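Local coordinates for protein CCMAN5 (Cellulosimicrobium cellulans, PDB 2XSG) that probably hydrolyses alpha-mannosidic linkages as a family 92 glycoside hydrolase, an enzyme used to produce mannose-6-phosphate-modified glycans on yeast-made lysosomal enzymes, at residues H147-V161 and A236-L250. Residues are numbered along the deposited sequence; the frame is centred on the assembly and turned at random.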
ATOM      1  N   HIS A 147      20.145 -13.558   8.137  1.00  3.54           N
ATOM      2  CA  HIS A 147      20.476 -13.126   9.494  1.00  4.27           C
ATOM      3  C   HIS A 147      21.969 -13.333   9.773  1.00  4.94           C
ATOM      4  O   HIS A 147      22.547 -14.383   9.411  1.00  4.14           O
ATOM      5  CB  HIS A 147      19.724 -13.970  10.518  1.00  4.56           C
ATOM      6  CG  HIS A 147      18.235 -13.955  10.363  1.00  4.54           C
ATOM      7  ND1 HIS A 147      17.389 -13.565  11.381  1.00  5.06           N
ATOM      8  CD2 HIS A 147      17.439 -14.318   9.328  1.00  5.03           C
ATOM      9  CE1 HIS A 147      16.137 -13.659  10.972  1.00  4.31           C
ATOM     10  NE2 HIS A 147      16.138 -14.114   9.732  1.00  6.90           N
ATOM     11  N   ARG A 148      22.576 -12.336  10.419  1.00  4.59           N
ATOM     12  CA  ARG A 148      23.901 -12.480  11.046  1.00  5.28           C
ATOM     13  C   ARG A 148      23.875 -11.955  12.486  1.00  5.20           C
ATOM     14  O   ARG A 148      23.566 -10.772  12.718  1.00  5.21           O
ATOM     15  CB  ARG A 148      24.981 -11.742  10.240  1.00  4.87           C
ATOM     16  CG  ARG A 148      26.391 -11.951  10.779  1.00  4.42           C
ATOM     17  CD  ARG A 148      27.423 -11.386   9.836  1.00  5.64           C
ATOM     18  NE  ARG A 148      27.199  -9.961   9.556  1.00  5.99           N
ATOM     19  CZ  ARG A 148      27.717  -9.334   8.509  1.00  7.25           C
ATOM     20  NH1 ARG A 148      28.467 -10.016   7.639  1.00  6.62           N
ATOM     21  NH2 ARG A 148      27.483  -8.038   8.315  1.00  6.99           N
ATOM     22  N   TYR A 149      24.207 -12.831  13.440  1.00  5.41           N
ATOM     23  CA  TYR A 149      24.187 -12.512  14.873  1.00  5.88           C
ATOM     24  C   TYR A 149      25.561 -12.641  15.505  1.00  5.91           C
ATOM     25  O   TYR A 149      26.301 -13.592  15.216  1.00  6.66           O
ATOM     26  CB  TYR A 149      23.226 -13.450  15.624  1.00  5.73           C
ATOM     27  CG  TYR A 149      21.796 -13.305  15.203  1.00  6.09           C
ATOM     28  CD1 TYR A 149      21.216 -14.224  14.337  1.00  4.90           C
ATOM     29  CD2 TYR A 149      21.018 -12.241  15.666  1.00  3.85           C
ATOM     30  CE1 TYR A 149      19.892 -14.093  13.940  1.00  6.05           C
ATOM     31  CE2 TYR A 149      19.698 -12.099  15.266  1.00  4.36           C
ATOM     32  CZ  TYR A 149      19.143 -13.022  14.396  1.00  3.86           C
ATOM     33  OH  TYR A 149      17.837 -12.895  13.991  1.00  4.06           O
ATOM     34  N   ALA A 150      25.907 -11.691  16.366  1.00  6.30           N
ATOM     35  CA  ALA A 150      27.108 -11.810  17.205  1.00  6.54           C
ATOM     36  C   ALA A 150      26.731 -11.870  18.671  1.00  6.43           C
ATOM     37  O   ALA A 150      26.229 -10.893  19.212  1.00  7.43           O
ATOM     38  CB  ALA A 150      28.079 -10.628  16.947  1.00  6.81           C
ATOM     39  N   PHE A 151      26.987 -13.001  19.325  1.00  6.28           N
ATOM     40  CA  PHE A 151      26.638 -13.190  20.745  1.00  6.34           C
ATOM     41  C   PHE A 151      27.839 -12.898  21.644  1.00  6.84           C
ATOM     42  O   PHE A 151      28.969 -13.032  21.195  1.00  6.64           O
ATOM     43  CB  PHE A 151      26.197 -14.637  20.982  1.00  5.98           C
ATOM     44  CG  PHE A 151      24.832 -14.959  20.445  1.00  6.73           C
ATOM     45  CD1 PHE A 151      24.631 -15.131  19.082  1.00  6.98           C
ATOM     46  CD2 PHE A 151      23.754 -15.119  21.314  1.00  5.78           C
ATOM     47  CE1 PHE A 151      23.363 -15.454  18.580  1.00  7.10           C
ATOM     48  CE2 PHE A 151      22.488 -15.440  20.825  1.00  5.86           C
ATOM     49  CZ  PHE A 151      22.291 -15.601  19.456  1.00  7.29           C
ATOM     50  N   PRO A 152      27.609 -12.518  22.918  1.00  7.13           N
ATOM     51  CA  PRO A 152      28.804 -12.246  23.744  1.00  8.11           C
ATOM     52  C   PRO A 152      29.689 -13.490  23.893  1.00  7.91           C
ATOM     53  O   PRO A 152      29.192 -14.618  23.945  1.00  7.66           O
ATOM     54  CB  PRO A 152      28.213 -11.827  25.100  1.00  8.33           C
ATOM     55  CG  PRO A 152      26.815 -11.315  24.765  1.00  7.83           C
ATOM     56  CD  PRO A 152      26.353 -12.187  23.627  1.00  7.53           C
ATOM     57  N   ALA A 153      30.994 -13.284  23.962  1.00  8.90           N
ATOM     58  CA  ALA A 153      31.915 -14.405  24.196  1.00  9.27           C
ATOM     59  C   ALA A 153      31.482 -15.237  25.414  1.00  9.25           C
ATOM     60  O   ALA A 153      31.072 -14.700  26.438  1.00  9.33           O
ATOM     61  CB  ALA A 153      33.341 -13.909  24.356  1.00  9.63           C
ATOM     62  N   GLY A 154      31.545 -16.557  25.291  1.00  9.47           N
ATOM     63  CA  GLY A 154      31.174 -17.399  26.417  1.00  9.43           C
ATOM     64  C   GLY A 154      29.717 -17.803  26.419  1.00  9.37           C
ATOM     65  O   GLY A 154      29.337 -18.745  27.116  1.00  9.69           O
ATOM     66  N   SER A 155      28.893 -17.096  25.647  1.00  8.84           N
ATOM     67  CA  SER A 155      27.493 -17.484  25.478  1.00  8.94           C
ATOM     68  C   SER A 155      27.331 -18.828  24.786  1.00  7.73           C
ATOM     69  O   SER A 155      28.139 -19.187  23.950  1.00  8.47           O
ATOM     70  CB  SER A 155      26.772 -16.452  24.627  1.00  8.79           C
ATOM     71  OG  SER A 155      26.675 -15.225  25.301  1.00 11.86           O
ATOM     72  N   THR A 156      26.275 -19.559  25.132  1.00  6.98           N
ATOM     73  CA  THR A 156      25.747 -20.624  24.277  1.00  5.81           C
ATOM     74  C   THR A 156      24.636 -20.016  23.393  1.00  5.83           C
ATOM     75  O   THR A 156      23.499 -19.835  23.860  1.00  5.48           O
ATOM     76  CB  THR A 156      25.155 -21.789  25.105  1.00  6.53           C
ATOM     77  OG1 THR A 156      26.109 -22.254  26.066  1.00  6.09           O
ATOM     78  CG2 THR A 156      24.752 -22.966  24.200  1.00  4.15           C
ATOM     79  N   PRO A 157      24.951 -19.691  22.120  1.00  5.69           N
ATOM     80  CA  PRO A 157      23.976 -19.050  21.236  1.00  5.54           C
ATOM     81  C   PRO A 157      22.814 -19.971  20.902  1.00  5.41           C
ATOM     82  O   PRO A 157      22.976 -21.196  20.786  1.00  4.97           O
ATOM     83  CB  PRO A 157      24.782 -18.775  19.953  1.00  5.54           C
ATOM     84  CG  PRO A 157      26.225 -18.822  20.373  1.00  5.93           C
ATOM     85  CD  PRO A 157      26.221 -19.930  21.407  1.00  5.99           C
ATOM     86  N   SER A 158      21.637 -19.378  20.773  1.00  5.28           N
ATOM     87  CA  SER A 158      20.471 -20.135  20.369  1.00  5.58           C
ATOM     88  C   SER A 158      19.524 -19.241  19.561  1.00  5.36           C
ATOM     89  O   SER A 158      19.458 -18.024  19.772  1.00  5.79           O
ATOM     90  CB  SER A 158      19.788 -20.715  21.607  1.00  5.74           C
ATOM     91  OG  SER A 158      18.529 -21.241  21.273  1.00  8.14           O
ATOM     92  N   LEU A 159      18.817 -19.845  18.621  1.00  4.61           N
ATOM     93  CA  LEU A 159      17.783 -19.140  17.896  1.00  4.75           C
ATOM     94  C   LEU A 159      16.510 -19.939  18.052  1.00  3.96           C
ATOM     95  O   LEU A 159      16.495 -21.136  17.767  1.00  4.30           O
ATOM     96  CB  LEU A 159      18.143 -19.011  16.406  1.00  4.70           C
ATOM     97  CG  LEU A 159      19.385 -18.201  16.025  1.00  5.03           C
ATOM     98  CD1 LEU A 159      19.588 -18.192  14.525  1.00  6.53           C
ATOM     99  CD2 LEU A 159      19.269 -16.762  16.516  1.00  4.38           C
ATOM    100  N   VAL A 160      15.467 -19.284  18.537  1.00  3.49           N
ATOM    101  CA  VAL A 160      14.150 -19.883  18.624  1.00  3.15           C
ATOM    102  C   VAL A 160      13.463 -19.566  17.304  1.00  3.49           C
ATOM    103  O   VAL A 160      13.485 -18.403  16.865  1.00  3.86           O
ATOM    104  CB  VAL A 160      13.343 -19.280  19.783  1.00  2.68           C
ATOM    105  CG1 VAL A 160      11.888 -19.720  19.723  1.00  2.20           C
ATOM    106  CG2 VAL A 160      13.968 -19.663  21.125  1.00  3.24           C
ATOM    107  N   VAL A 161      12.882 -20.585  16.675  1.00  2.78           N
ATOM    108  CA  VAL A 161      12.087 -20.379  15.474  1.00  2.91           C
ATOM    109  C   VAL A 161      10.638 -20.649  15.894  1.00  2.89           C
ATOM    110  O   VAL A 161      10.250 -21.792  16.052  1.00  2.46           O
ATOM    111  CB  VAL A 161      12.555 -21.301  14.306  1.00  2.73           C
ATOM    112  CG1 VAL A 161      11.745 -21.057  13.038  1.00  2.51           C
ATOM    113  CG2 VAL A 161      14.059 -21.139  14.032  1.00  2.20           C
ATOM    114  N   ALA A 236      10.785 -24.669  16.648  1.00  2.96           N
ATOM    115  CA  ALA A 236      12.073 -25.338  16.807  1.00  3.15           C
ATOM    116  C   ALA A 236      13.058 -24.422  17.527  1.00  3.47           C
ATOM    117  O   ALA A 236      12.979 -23.198  17.417  1.00  3.37           O
ATOM    118  CB  ALA A 236      12.627 -25.769  15.450  1.00  3.36           C
ATOM    119  N   ILE A 237      13.963 -25.021  18.293  1.00  3.37           N
ATOM    120  CA  ILE A 237      15.002 -24.264  18.985  1.00  3.80           C
ATOM    121  C   ILE A 237      16.357 -24.792  18.537  1.00  4.12           C
ATOM    122  O   ILE A 237      16.646 -25.981  18.680  1.00  4.10           O
ATOM    123  CB  ILE A 237      14.835 -24.314  20.527  1.00  3.74           C
ATOM    124  CG1 ILE A 237      13.406 -23.834  20.901  1.00  3.83           C
ATOM    125  CG2 ILE A 237      15.910 -23.480  21.214  1.00  3.89           C
ATOM    126  CD1 ILE A 237      13.113 -23.732  22.389  1.00  3.22           C
ATOM    127  N   LEU A 238      17.143 -23.907  17.937  1.00  3.83           N
ATOM    128  CA  LEU A 238      18.480 -24.236  17.452  1.00  4.57           C
ATOM    129  C   LEU A 238      19.489 -23.817  18.503  1.00  4.76           C
ATOM    130  O   LEU A 238      19.419 -22.703  19.003  1.00  4.37           O
ATOM    131  CB  LEU A 238      18.770 -23.485  16.143  1.00  3.92           C
ATOM    132  CG  LEU A 238      17.822 -23.761  14.964  1.00  4.39           C
ATOM    133  CD1 LEU A 238      17.765 -22.575  13.991  1.00  2.95           C
ATOM    134  CD2 LEU A 238      18.198 -25.066  14.234  1.00  4.30           C
ATOM    135  N   THR A 239      20.422 -24.706  18.827  1.00  5.83           N
ATOM    136  CA  THR A 239      21.479 -24.422  19.798  1.00  6.16           C
ATOM    137  C   THR A 239      22.841 -24.639  19.133  1.00  7.16           C
ATOM    138  O   THR A 239      23.082 -25.682  18.496  1.00  6.97           O
ATOM    139  CB  THR A 239      21.331 -25.281  21.077  1.00  6.79           C
ATOM    140  OG1 THR A 239      20.022 -25.086  21.634  1.00  6.31           O
ATOM    141  CG2 THR A 239      22.372 -24.888  22.131  1.00  6.18           C
ATOM    142  N   PHE A 240      23.705 -23.635  19.278  1.00  7.20           N
ATOM    143  CA  PHE A 240      25.022 -23.600  18.651  1.00  8.00           C
ATOM    144  C   PHE A 240      26.149 -23.796  19.671  1.00  8.25           C
ATOM    145  O   PHE A 240      25.941 -23.681  20.879  1.00  7.24           O
ATOM    146  CB  PHE A 240      25.209 -22.272  17.898  1.00  7.03           C
ATOM    147  CG  PHE A 240      24.145 -22.013  16.883  1.00  7.74           C
ATOM    148  CD1 PHE A 240      22.923 -21.440  17.257  1.00  6.90           C
ATOM    149  CD2 PHE A 240      24.333 -22.387  15.552  1.00  7.70           C
ATOM    150  CE1 PHE A 240      21.916 -21.219  16.306  1.00  6.80           C
ATOM    151  CE2 PHE A 240      23.332 -22.165  14.600  1.00  7.26           C
ATOM    152  CZ  PHE A 240      22.127 -21.579  14.977  1.00  6.00           C
ATOM    153  N   ASP A 241      27.342 -24.100  19.164  1.00  9.25           N
ATOM    154  CA  ASP A 241      28.529 -24.173  20.006  1.00 10.79           C
ATOM    155  C   ASP A 241      28.999 -22.771  20.443  1.00 10.48           C
ATOM    156  O   ASP A 241      29.036 -21.849  19.617  1.00 11.12           O
ATOM    157  CB  ASP A 241      29.660 -24.886  19.261  1.00 10.87           C
ATOM    158  CG  ASP A 241      30.726 -25.411  20.202  1.00 14.11           C
ATOM    159  OD1 ASP A 241      30.685 -26.621  20.527  1.00 19.00           O
ATOM    160  OD2 ASP A 241      31.576 -24.617  20.664  1.00 16.74           O
ATOM    161  N   PRO A 242      29.389 -22.613  21.722  1.00 10.27           N
ATOM    162  CA  PRO A 242      29.958 -21.345  22.191  1.00 10.26           C
ATOM    163  C   PRO A 242      31.116 -20.844  21.327  1.00  9.76           C
ATOM    164  O   PRO A 242      31.331 -19.648  21.256  1.00  9.79           O
ATOM    165  CB  PRO A 242      30.463 -21.689  23.598  1.00 10.24           C
ATOM    166  CG  PRO A 242      29.527 -22.756  24.053  1.00 10.43           C
ATOM    167  CD  PRO A 242      29.291 -23.592  22.823  1.00 10.66           C
ATOM    168  N   ALA A 243      31.842 -21.742  20.667  1.00  9.67           N
ATOM    169  CA  ALA A 243      32.937 -21.309  19.789  1.00  9.54           C
ATOM    170  C   ALA A 243      32.453 -20.482  18.575  1.00  9.52           C
ATOM    171  O   ALA A 243      33.215 -19.709  17.990  1.00  8.78           O
ATOM    172  CB  ALA A 243      33.759 -22.506  19.333  1.00 10.51           C
ATOM    173  N   ASP A 244      31.178 -20.620  18.223  1.00  9.33           N
ATOM    174  CA  ASP A 244      30.619 -19.884  17.086  1.00  9.68           C
ATOM    175  C   ASP A 244      29.900 -18.595  17.470  1.00  9.62           C
ATOM    176  O   ASP A 244      29.290 -17.949  16.620  1.00  9.74           O
ATOM    177  CB  ASP A 244      29.659 -20.777  16.313  1.00  9.89           C
ATOM    178  CG  ASP A 244      30.373 -21.730  15.408  1.00 10.42           C
ATOM    179  OD1 ASP A 244      31.323 -21.297  14.717  1.00 12.86           O
ATOM    180  OD2 ASP A 244      29.985 -22.909  15.381  1.00 12.13           O
ATOM    181  N   ALA A 245      29.981 -18.230  18.747  1.00  9.14           N
ATOM    182  CA  ALA A 245      29.273 -17.069  19.271  1.00  9.01           C
ATOM    183  C   ALA A 245      29.523 -15.779  18.484  1.00  8.87           C
ATOM    184  O   ALA A 245      28.604 -14.969  18.333  1.00  8.89           O
ATOM    185  CB  ALA A 245      29.603 -16.873  20.746  1.00  8.56           C
ATOM    186  N   GLY A 246      30.750 -15.607  17.976  1.00  8.78           N
ATOM    187  CA  GLY A 246      31.121 -14.467  17.123  1.00  8.32           C
ATOM    188  C   GLY A 246      30.344 -14.325  15.807  1.00  8.26           C
ATOM    189  O   GLY A 246      30.244 -13.219  15.264  1.00  7.67           O
ATOM    190  N   GLU A 247      29.797 -15.429  15.284  1.00  8.22           N
ATOM    191  CA  GLU A 247      29.046 -15.395  14.014  1.00  8.02           C
ATOM    192  C   GLU A 247      28.051 -16.544  13.862  1.00  7.32           C
ATOM    193  O   GLU A 247      28.425 -17.683  13.572  1.00  7.03           O
ATOM    194  CB  GLU A 247      30.002 -15.363  12.820  1.00  8.35           C
ATOM    195  CG  GLU A 247      29.358 -14.950  11.512  1.00 11.01           C
ATOM    196  CD  GLU A 247      30.374 -14.912  10.399  1.00 14.71           C
ATOM    197  OE1 GLU A 247      30.444 -15.875   9.628  1.00 15.08           O
ATOM    198  OE2 GLU A 247      31.132 -13.932  10.316  1.00 18.68           O
ATOM    199  N   ILE A 248      26.781 -16.215  14.065  1.00  7.18           N
ATOM    200  CA  ILE A 248      25.671 -17.140  13.848  1.00  6.42           C
ATOM    201  C   ILE A 248      24.831 -16.647  12.663  1.00  6.11           C
ATOM    202  O   ILE A 248      24.249 -15.565  12.703  1.00  6.21           O
ATOM    203  CB  ILE A 248      24.793 -17.254  15.118  1.00  6.69           C
ATOM    204  CG1 ILE A 248      25.626 -17.704  16.334  1.00  6.69           C
ATOM    205  CG2 ILE A 248      23.618 -18.206  14.873  1.00  6.34           C
ATOM    206  CD1 ILE A 248      26.295 -19.100  16.180  1.00  6.68           C
ATOM    207  N   GLY A 249      24.772 -17.448  11.614  1.00  5.75           N
ATOM    208  CA  GLY A 249      24.058 -17.096  10.375  1.00  5.33           C
ATOM    209  C   GLY A 249      22.839 -17.974  10.104  1.00  5.01           C
ATOM    210  O   GLY A 249      22.790 -19.140  10.497  1.00  4.56           O
ATOM    211  N   LEU A 250      21.838 -17.398   9.446  1.00  4.19           N
ATOM    212  CA  LEU A 250      20.612 -18.097   9.134  1.00  3.68           C
ATOM    213  C   LEU A 250      20.076 -17.542   7.831  1.00  3.96           C
ATOM    214  O   LEU A 250      20.164 -16.337   7.585  1.00  3.22           O
ATOM    215  CB  LEU A 250      19.573 -17.898  10.242  1.00  4.02           C
ATOM    216  CG  LEU A 250      18.351 -18.812  10.144  1.00  3.60           C
ATOM    217  CD1 LEU A 250      18.720 -20.164  10.698  1.00  2.76           C
ATOM    218  CD2 LEU A 250      17.149 -18.241  10.884  1.00  2.17           C
TER
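Ile248 sits between Pro157 and Phe151 on one side and the Phe240 ring on the other, where both chain segments pass from one sheet to the other. CB of Pro157 lies over the centre of one face of the Phe151 ring and touches Ile248 CG1 at 3.9 Å, while its CG rests on Ala245. The Ile248 branches divide the work: CG1 also meets Phe151 CD1, and CG2 sits 3.6 Å above the Phe240 ring plane, toward its rim, and reaches Leu159 CD1. A chi1 of -56° sets the Phe240 ring beside its own backbone N, where its edge lies near Pro157 C and O, and its CE1 meets Leu159 CG at 3.9 Å. These side chains pack between two antiparallel strand pairs, 147-150 with 248-250 and 158-161 with 236-240, which belong to separate sheets packed face to face as a beta-sandwich in the N-terminal domain. In the second pair Leu238 O is gripped twice, by Leu159 N and, at 2.8 Å from above the carbonyl plane, by Ser158 OG. With an alanine in place of Ser158 the hydroxyl bond is gone, and Leu238 O would probably keep just the Leu159 N bond from this strand. On the first pair, His147 lies alongside Leu250, whose CD2 stands over one ring face, toward the rim; His147 ND1 is hydrogen-bonded to Tyr149 OH at 2.7 Å, and NE2 bonds His64, fixing the imidazole at both nitrogens. Pro83 of strand 80-84, next to strand 158-162 in its sheet, packs on Leu159 and also on Tyr149 and Phe151 of the other sheet.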